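Local structure of 3-isopropylmalate dehydratase small subunit (Campylobacter jejuni, 3Q3W) at residues I146-R154 with F164-L175; G85-V96 with I111-L121. The protein catalyses, as the small subunit of isopropylmalate isomerase, the interconversion of 2-isopropylmalate and 3-isopropylmalate through 2-isopropylmaleate. One frame throughout, in Å; residues are numbered along the deposited sequence. Where two conformers were deposited one is given.

Contact 1 (I146-R154 with F164-L175); sequences IEISLLEKR and FDLDDFHRICLL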
# COMPACT_ATOMS: atom_id res chain seq x y z
N ILE A 146 -2.08 9.39 8.66
CA ILE A 146 -3.05 9.85 7.70
C ILE A 146 -4.38 9.17 8.04
O ILE A 146 -4.40 8.04 8.53
CB ILE A 146 -2.62 9.56 6.26
CG1 ILE A 146 -1.40 10.43 5.90
CG2 ILE A 146 -3.81 9.79 5.30
CD1 ILE A 146 -0.76 10.17 4.54
N GLU A 147 -5.49 9.86 7.85
CA GLU A 147 -6.80 9.22 8.02
C GLU A 147 -7.55 9.11 6.70
O GLU A 147 -7.50 10.00 5.88
CB GLU A 147 -7.66 9.94 9.06
CG GLU A 147 -8.87 9.10 9.50
CD GLU A 147 -9.57 9.59 10.76
OE1 GLU A 147 -9.00 10.39 11.51
OE2 GLU A 147 -10.72 9.16 10.99
N ILE A 148 -8.23 7.97 6.50
CA ILE A 148 -8.95 7.71 5.25
C ILE A 148 -10.34 7.24 5.58
O ILE A 148 -10.49 6.32 6.37
CB ILE A 148 -8.29 6.63 4.42
CG1 ILE A 148 -6.86 7.01 4.06
CG2 ILE A 148 -9.15 6.35 3.15
CD1 ILE A 148 -5.92 5.82 3.71
N SER A 149 -11.36 7.89 5.00
CA SER A 149 -12.73 7.43 5.10
C SER A 149 -13.19 6.92 3.73
O SER A 149 -13.23 7.67 2.76
CB SER A 149 -13.64 8.59 5.55
OG SER A 149 -15.01 8.19 5.58
N LEU A 150 -13.56 5.66 3.65
CA LEU A 150 -14.06 5.12 2.38
C LEU A 150 -15.53 5.45 2.22
O LEU A 150 -16.07 5.37 1.11
CB LEU A 150 -13.85 3.61 2.28
CG LEU A 150 -14.40 2.89 1.05
CD1 LEU A 150 -13.85 3.44 -0.22
CD2 LEU A 150 -14.08 1.47 1.18
N LEU A 151 -16.20 5.82 3.31
CA LEU A 151 -17.56 6.35 3.25
C LEU A 151 -17.60 7.68 2.54
O LEU A 151 -18.42 7.88 1.67
CB LEU A 151 -18.15 6.55 4.62
CG LEU A 151 -18.55 5.29 5.35
CD1 LEU A 151 -19.08 5.65 6.75
CD2 LEU A 151 -19.60 4.53 4.56
N GLU A 152 -16.72 8.58 2.92
CA GLU A 152 -16.73 9.91 2.34
C GLU A 152 -15.87 10.00 1.12
O GLU A 152 -15.93 11.00 0.41
CB GLU A 152 -16.26 10.94 3.34
CG GLU A 152 -17.26 11.21 4.42
CD GLU A 152 -16.65 12.06 5.50
OE1 GLU A 152 -15.73 12.85 5.19
OE2 GLU A 152 -17.09 11.92 6.67
N LYS A 153 -15.12 8.94 0.85
CA LYS A 153 -14.10 8.90 -0.18
C LYS A 153 -13.18 10.11 -0.08
O LYS A 153 -12.98 10.88 -1.04
CB LYS A 153 -14.71 8.74 -1.57
CG LYS A 153 -15.46 7.42 -1.77
CD LYS A 153 -15.94 7.20 -3.25
CE LYS A 153 -17.25 7.83 -3.54
NZ LYS A 153 -17.80 7.37 -4.87
N ARG A 154 -12.64 10.28 1.12
CA ARG A 154 -11.69 11.36 1.44
C ARG A 154 -10.43 10.86 2.22
O ARG A 154 -10.47 9.81 2.87
CB ARG A 154 -12.39 12.45 2.23
CG ARG A 154 -13.51 13.16 1.45
CD ARG A 154 -14.14 14.34 2.20
NE ARG A 154 -14.67 15.39 1.30
CZ ARG A 154 -15.72 15.25 0.48
NH1 ARG A 154 -16.09 16.29 -0.27
NH2 ARG A 154 -16.41 14.10 0.42
N PHE A 164 -11.24 11.18 -3.56
CA PHE A 164 -10.92 10.13 -4.54
C PHE A 164 -12.16 9.34 -5.05
O PHE A 164 -13.21 9.31 -4.43
CB PHE A 164 -9.86 9.17 -3.98
CG PHE A 164 -10.33 8.31 -2.81
CD1 PHE A 164 -10.76 7.01 -3.01
CD2 PHE A 164 -10.30 8.80 -1.51
CE1 PHE A 164 -11.22 6.24 -1.96
CE2 PHE A 164 -10.74 8.02 -0.44
CZ PHE A 164 -11.17 6.74 -0.66
N ASP A 165 -11.98 8.69 -6.18
CA ASP A 165 -13.01 7.87 -6.79
C ASP A 165 -12.83 6.40 -6.48
O ASP A 165 -11.73 5.95 -6.23
CB ASP A 165 -12.96 8.03 -8.31
CG ASP A 165 -13.60 9.30 -8.77
OD1 ASP A 165 -14.66 9.64 -8.20
OD2 ASP A 165 -13.06 9.95 -9.71
N LEU A 166 -13.92 5.63 -6.55
CA LEU A 166 -13.83 4.19 -6.56
C LEU A 166 -15.13 3.59 -7.06
O LEU A 166 -16.22 3.99 -6.62
CB LEU A 166 -13.54 3.62 -5.16
CG LEU A 166 -12.93 2.22 -5.14
CD1 LEU A 166 -11.45 2.28 -5.49
CD2 LEU A 166 -13.13 1.58 -3.77
N ASP A 167 -15.01 2.65 -7.98
CA ASP A 167 -16.17 1.90 -8.51
C ASP A 167 -17.10 1.53 -7.34
O ASP A 167 -16.61 1.04 -6.33
CB ASP A 167 -15.58 0.64 -9.17
CG ASP A 167 -16.61 -0.41 -9.51
OD1 ASP A 167 -17.20 -0.32 -10.60
OD2 ASP A 167 -16.78 -1.38 -8.73
N ASP A 168 -18.42 1.71 -7.46
CA ASP A 168 -19.34 1.42 -6.36
C ASP A 168 -19.29 -0.03 -5.88
O ASP A 168 -19.46 -0.30 -4.68
CB ASP A 168 -20.79 1.75 -6.72
CG ASP A 168 -21.13 3.24 -6.64
OD1 ASP A 168 -20.56 4.00 -5.84
OD2 ASP A 168 -22.03 3.64 -7.39
N PHE A 169 -19.08 -0.96 -6.79
CA PHE A 169 -19.08 -2.36 -6.44
C PHE A 169 -17.88 -2.68 -5.56
O PHE A 169 -18.03 -3.31 -4.51
CB PHE A 169 -19.10 -3.25 -7.68
CG PHE A 169 -18.96 -4.69 -7.39
CD1 PHE A 169 -19.92 -5.35 -6.65
CD2 PHE A 169 -17.84 -5.39 -7.82
CE1 PHE A 169 -19.79 -6.69 -6.35
CE2 PHE A 169 -17.71 -6.72 -7.56
CZ PHE A 169 -18.68 -7.39 -6.82
N HIS A 170 -16.69 -2.22 -5.97
CA HIS A 170 -15.48 -2.42 -5.15
C HIS A 170 -15.64 -1.78 -3.79
O HIS A 170 -15.23 -2.34 -2.78
CB HIS A 170 -14.24 -1.85 -5.83
CG HIS A 170 -13.77 -2.65 -6.99
ND1 HIS A 170 -13.69 -4.03 -6.94
CD2 HIS A 170 -13.36 -2.29 -8.22
CE1 HIS A 170 -13.26 -4.47 -8.11
NE2 HIS A 170 -13.04 -3.44 -8.90
N ARG A 171 -16.26 -0.60 -3.78
CA ARG A 171 -16.41 0.16 -2.55
C ARG A 171 -17.32 -0.55 -1.59
O ARG A 171 -16.98 -0.67 -0.43
CB ARG A 171 -16.95 1.55 -2.81
CG ARG A 171 -17.48 2.30 -1.57
CD ARG A 171 -17.52 3.80 -1.87
NE ARG A 171 -18.19 4.63 -0.87
CZ ARG A 171 -19.50 4.86 -0.79
NH1 ARG A 171 -20.36 4.27 -1.60
NH2 ARG A 171 -19.96 5.69 0.15
N ILE A 172 -18.45 -1.04 -2.07
CA ILE A 172 -19.37 -1.69 -1.16
C ILE A 172 -18.79 -2.99 -0.65
O ILE A 172 -19.02 -3.30 0.51
CB ILE A 172 -20.80 -1.87 -1.74
CG1 ILE A 172 -21.83 -2.09 -0.60
CG2 ILE A 172 -20.88 -3.02 -2.76
CD1 ILE A 172 -22.06 -0.89 0.46
N CYS A 173 -18.09 -3.75 -1.49
CA CYS A 173 -17.34 -4.92 -1.01
C CYS A 173 -16.40 -4.55 0.14
O CYS A 173 -16.46 -5.20 1.17
CB CYS A 173 -16.59 -5.62 -2.14
SG CYS A 173 -17.68 -6.42 -3.38
N LEU A 174 -15.59 -3.50 0.01
CA LEU A 174 -14.67 -3.10 1.07
C LEU A 174 -15.44 -2.63 2.31
O LEU A 174 -15.11 -3.01 3.41
CB LEU A 174 -13.73 -1.97 0.60
CG LEU A 174 -12.70 -2.34 -0.47
CD1 LEU A 174 -12.11 -1.10 -1.13
CD2 LEU A 174 -11.62 -3.14 0.13
N LEU A 175 -16.47 -1.80 2.11
CA LEU A 175 -17.26 -1.35 3.26
C LEU A 175 -17.94 -2.48 4.05
O LEU A 175 -18.02 -2.45 5.28
CB LEU A 175 -18.34 -0.31 2.82
CG LEU A 175 -17.89 1.04 2.24
CD1 LEU A 175 -19.12 1.78 1.71
CD2 LEU A 175 -17.12 1.93 3.26
O HOH W 1 -18.13 4.53 -5.17
O HOH W 2 -16.05 7.23 -7.42
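Arg171 reaches from helix 168-175 to two successive carbonyls of the turn after strand 146-149. Its NE donates to Leu150 O at 3.0 Å, close to the guanidinium plane, and its NH2 donates to Leu151 O at 3.1 Å. The arm is extended from CG to NE, with CG anti to the backbone N (chi1 165°). The two bonds together fix the rotation of the guanidinium. A backbone bond, Phe164 N to Lys153 O, joins the segments at their other end.

Water carries the remaining polar contacts. The Lys153 ammonium donates to two waters. One water donates to Leu166 O and Asp168 OD1; the other donates to Asp165 OD1 and accepts from Leu166 N.

The apolar contacts centre on Leu150. Its CD2 lies 3.5 Å from Leu174 CB, and its CG lies 3.6 Å from Leu175 CD2. Its CD1 meets the edge of the Phe164 ring. Lys153 CB sits over the centre of one face of that ring, 4.1 Å from the centroid, in a CH-pi contact.

Lys153 and Arg154 both face Ser149, a G1 beta bulge, and Ser149 OG accepts from Glu152 N in an ST motif. The turn between strands 145-149 and 154-157 offers two carbonyls to an arginine of the last helix, tying the hairpin to it. The turn lysine is probably steadied by the nearby aspartates through water, without a direct salt bridge.

Contact 2 (G85-V96 with I111-L121); sequences GSSREHAPWALV and IFKNNALGNGL
Asn119 ND2 is held between a backbone carbonyl and a water that reaches Trp93. It donates to Asn115 O at 2.8 Å, nearly straight, and to the water, which also accepts from Trp93 NE1. Asn119 OD1 lies at the edge of the indole, 3.0 Å from Trp93 NE1. The amide and indole planes are 61° apart.

Further along, Asn115 ND2 makes a weak bond to Ser87 OG and a shorter one, 2.8 Å, to a water that donates to Arg88 O. Another water donates to Gly85 O and accepts weakly from Phe112 N. Ile111 puts its CG2 against Ser87 CA at 3.6 Å.

Pro92 is the apolar centre. Its CG lies 3.8 Å from Asn115 CB, and its CD approaches Phe112 CE1. The Phe112 ring, with CG anti to the backbone N (chi1 168°), presents its edge to Ala91 CB and to Leu95 CD1, the latter 3.6 Å from Phe112 CZ. Ala116 CB, from the same helix, lies over one face of the ring, offset toward its rim. Leu121 closes the far end: its CD2 packs on Leu95 CB, and its CB on Val96 CG2.

The axes of helices 90-96 and 111-118 approach to 8.8 Å and cross at -49°. They are successive helices of the beta-alpha-beta crossovers linking parallel strands 73-78, 102-105 and 122-125. Gly120, with positive phi, is the C-prime residue of a Schellman motif. Ala116 O takes Asn119 N and Leu121 N from opposite faces of its plane.

The two helices therefore meet through a mainly apolar middle around Pro92. Asparagines and waters satisfy polar groups along its margin, and water bridges supplement the direct contacts of residues 85-88 with the start of helix 111-118.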
# COMPACT_ATOMS: atom_id res chain seq x y z
N GLY A 85 3.12 -4.77 -13.71
CA GLY A 85 3.48 -6.13 -14.08
C GLY A 85 2.28 -7.00 -14.37
O GLY A 85 1.14 -6.55 -14.33
N SER A 86 2.55 -8.26 -14.69
CA SER A 86 1.47 -9.22 -14.88
C SER A 86 0.88 -9.68 -13.55
O SER A 86 1.45 -9.42 -12.48
CB SER A 86 1.95 -10.42 -15.71
OG SER A 86 3.18 -10.89 -15.22
N SER A 87 -0.29 -10.33 -13.62
CA SER A 87 -0.98 -10.81 -12.43
C SER A 87 0.04 -11.43 -11.47
O SER A 87 0.87 -12.23 -11.89
CB SER A 87 -2.07 -11.81 -12.79
OG SER A 87 -2.96 -11.98 -11.69
N ARG A 88 0.01 -11.00 -10.22
CA ARG A 88 0.76 -11.62 -9.14
C ARG A 88 -0.09 -11.42 -7.91
O ARG A 88 -0.04 -10.37 -7.25
CB ARG A 88 2.14 -10.96 -8.96
CG ARG A 88 3.02 -11.77 -8.05
CD ARG A 88 4.43 -11.38 -8.09
NE ARG A 88 5.10 -11.73 -9.34
CZ ARG A 88 6.39 -11.51 -9.56
NH1 ARG A 88 7.17 -10.95 -8.59
NH2 ARG A 88 6.92 -11.84 -10.74
N GLU A 89 -0.91 -12.41 -7.61
CA GLU A 89 -1.79 -12.33 -6.44
C GLU A 89 -1.01 -12.12 -5.15
O GLU A 89 -1.46 -11.43 -4.26
CB GLU A 89 -2.67 -13.57 -6.33
CG GLU A 89 -1.91 -14.87 -6.02
CD GLU A 89 -2.56 -16.12 -6.66
OE1 GLU A 89 -1.81 -17.01 -7.08
OE2 GLU A 89 -3.81 -16.17 -6.75
N HIS A 90 0.20 -12.68 -5.07
CA HIS A 90 1.07 -12.51 -3.91
C HIS A 90 1.47 -11.04 -3.60
O HIS A 90 1.81 -10.75 -2.45
CB HIS A 90 2.36 -13.30 -4.09
CG HIS A 90 2.16 -14.79 -4.03
ND1 HIS A 90 1.69 -15.51 -5.09
CD2 HIS A 90 2.43 -15.69 -3.06
CE1 HIS A 90 1.64 -16.78 -4.77
NE2 HIS A 90 2.11 -16.92 -3.56
N ALA A 91 1.45 -10.15 -4.59
CA ALA A 91 1.85 -8.77 -4.35
C ALA A 91 0.86 -8.12 -3.40
O ALA A 91 1.25 -7.70 -2.32
CB ALA A 91 2.02 -7.97 -5.70
N PRO A 92 -0.44 -8.11 -3.73
CA PRO A 92 -1.39 -7.67 -2.66
C PRO A 92 -1.30 -8.46 -1.34
O PRO A 92 -1.36 -7.87 -0.27
CB PRO A 92 -2.78 -7.86 -3.29
CG PRO A 92 -2.53 -7.81 -4.72
CD PRO A 92 -1.15 -8.40 -4.97
N TRP A 93 -1.15 -9.76 -1.40
CA TRP A 93 -0.97 -10.53 -0.17
C TRP A 93 0.21 -10.08 0.72
O TRP A 93 0.07 -9.99 1.93
CB TRP A 93 -0.76 -11.97 -0.51
CG TRP A 93 -1.90 -12.63 -1.25
CD1 TRP A 93 -3.13 -12.10 -1.55
CD2 TRP A 93 -1.91 -13.97 -1.73
NE1 TRP A 93 -3.90 -13.06 -2.21
CE2 TRP A 93 -3.17 -14.21 -2.31
CE3 TRP A 93 -0.96 -15.02 -1.71
CZ2 TRP A 93 -3.51 -15.43 -2.92
CZ3 TRP A 93 -1.31 -16.25 -2.32
CH2 TRP A 93 -2.57 -16.43 -2.89
N ALA A 94 1.37 -9.85 0.12
CA ALA A 94 2.52 -9.43 0.91
C ALA A 94 2.25 -8.07 1.55
O ALA A 94 2.57 -7.83 2.71
CB ALA A 94 3.75 -9.39 0.02
N LEU A 95 1.64 -7.18 0.80
CA LEU A 95 1.29 -5.86 1.33
C LEU A 95 0.32 -5.96 2.49
O LEU A 95 0.56 -5.36 3.56
CB LEU A 95 0.72 -4.96 0.19
CG LEU A 95 1.75 -4.48 -0.81
CD1 LEU A 95 1.20 -4.23 -2.23
CD2 LEU A 95 2.48 -3.22 -0.26
N VAL A 96 -0.79 -6.71 2.32
CA VAL A 96 -1.78 -6.86 3.41
C VAL A 96 -1.22 -7.60 4.63
O VAL A 96 -1.43 -7.19 5.75
CB VAL A 96 -3.08 -7.54 2.91
CG1 VAL A 96 -3.99 -7.93 4.07
CG2 VAL A 96 -3.83 -6.60 1.88
N ILE A 111 -3.98 -4.37 -13.44
CA ILE A 111 -4.12 -5.73 -12.93
C ILE A 111 -3.95 -5.74 -11.40
O ILE A 111 -4.77 -6.31 -10.68
CB ILE A 111 -3.12 -6.71 -13.58
CG1 ILE A 111 -3.45 -6.91 -15.08
CG2 ILE A 111 -3.18 -8.05 -12.87
CD1 ILE A 111 -2.42 -7.73 -15.82
N PHE A 112 -2.93 -5.07 -10.90
CA PHE A 112 -2.68 -5.03 -9.48
C PHE A 112 -3.82 -4.35 -8.76
O PHE A 112 -4.25 -4.81 -7.67
CB PHE A 112 -1.36 -4.28 -9.20
CG PHE A 112 -1.16 -3.96 -7.77
CD1 PHE A 112 -0.59 -4.88 -6.92
CD2 PHE A 112 -1.61 -2.73 -7.24
CE1 PHE A 112 -0.39 -4.60 -5.59
CE2 PHE A 112 -1.43 -2.43 -5.89
CZ PHE A 112 -0.84 -3.37 -5.06
N LYS A 113 -4.34 -3.26 -9.34
CA LYS A 113 -5.43 -2.55 -8.69
C LYS A 113 -6.60 -3.52 -8.38
O LYS A 113 -7.13 -3.52 -7.26
CB LYS A 113 -5.95 -1.34 -9.52
CG LYS A 113 -6.97 -0.54 -8.69
CD LYS A 113 -7.88 0.38 -9.47
CE LYS A 113 -7.15 1.48 -10.14
NZ LYS A 113 -8.19 2.24 -10.88
N ASN A 114 -7.00 -4.31 -9.37
CA ASN A 114 -8.17 -5.17 -9.22
C ASN A 114 -7.89 -6.27 -8.20
O ASN A 114 -8.71 -6.55 -7.35
CB ASN A 114 -8.55 -5.79 -10.54
CG ASN A 114 -9.90 -6.47 -10.49
OD1 ASN A 114 -9.98 -7.68 -10.59
ND2 ASN A 114 -10.98 -5.69 -10.35
N ASN A 115 -6.69 -6.84 -8.25
CA ASN A 115 -6.28 -7.82 -7.25
C ASN A 115 -6.22 -7.24 -5.87
O ASN A 115 -6.58 -7.92 -4.90
CB ASN A 115 -4.94 -8.42 -7.60
CG ASN A 115 -5.01 -9.28 -8.85
OD1 ASN A 115 -6.10 -9.79 -9.20
ND2 ASN A 115 -3.88 -9.42 -9.54
N ALA A 116 -5.72 -6.01 -5.76
CA ALA A 116 -5.58 -5.43 -4.45
C ALA A 116 -6.96 -5.19 -3.85
O ALA A 116 -7.20 -5.50 -2.69
CB ALA A 116 -4.77 -4.13 -4.50
N LEU A 117 -7.84 -4.60 -4.65
CA LEU A 117 -9.21 -4.30 -4.24
C LEU A 117 -9.94 -5.58 -3.87
O LEU A 117 -10.66 -5.62 -2.88
CB LEU A 117 -9.98 -3.56 -5.35
CG LEU A 117 -9.48 -2.12 -5.51
CD1 LEU A 117 -10.11 -1.50 -6.80
CD2 LEU A 117 -9.77 -1.27 -4.23
N GLY A 118 -9.68 -6.63 -4.64
CA GLY A 118 -10.16 -7.97 -4.29
C GLY A 118 -9.69 -8.50 -2.94
O GLY A 118 -10.35 -9.33 -2.32
N ASN A 119 -8.57 -7.98 -2.44
CA ASN A 119 -8.00 -8.49 -1.21
C ASN A 119 -8.13 -7.49 -0.11
O ASN A 119 -7.50 -7.64 0.94
CB ASN A 119 -6.54 -8.90 -1.43
CG ASN A 119 -6.41 -10.26 -2.09
OD1 ASN A 119 -6.23 -11.28 -1.41
ND2 ASN A 119 -6.55 -10.30 -3.42
N GLY A 120 -8.96 -6.48 -0.32
CA GLY A 120 -9.31 -5.53 0.75
C GLY A 120 -8.25 -4.48 0.95
O GLY A 120 -8.27 -3.78 1.95
N LEU A 121 -7.35 -4.35 -0.01
CA LEU A 121 -6.29 -3.36 -0.02
C LEU A 121 -6.79 -2.12 -0.81
O LEU A 121 -6.89 -2.17 -2.02
CB LEU A 121 -5.04 -3.94 -0.69
CG LEU A 121 -3.77 -3.09 -0.88
CD1 LEU A 121 -3.38 -2.39 0.44
CD2 LEU A 121 -2.58 -3.88 -1.44
O HOH W 3 -0.20 -5.34 -12.39
O HOH W 4 -1.39 -8.43 -8.75
O HOH W 5 -6.52 -13.15 -3.67

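Overall arrangement
Contact 2 lies nearer the middle of the chain, about 10 Å from its centre, and contact 1 about 15 Å. Both are partly buried. Contact 2 joins two helices that follow one another in the part of the fold with the parallel strands. Contact 1 joins the antiparallel hairpin region to the last helix. Their chemistry differs accordingly: contact 1 uses a helix arginine on turn carbonyls and a turn lysine held through water, while contact 2 relies on neutral amides, an indole and water. Their centres are about 17 Å apart, yet they touch. Leu174 packs on Gly120 and Leu117, and His170 on Leu117 and Asn114, so helix 168-176 lies against helix 110-118.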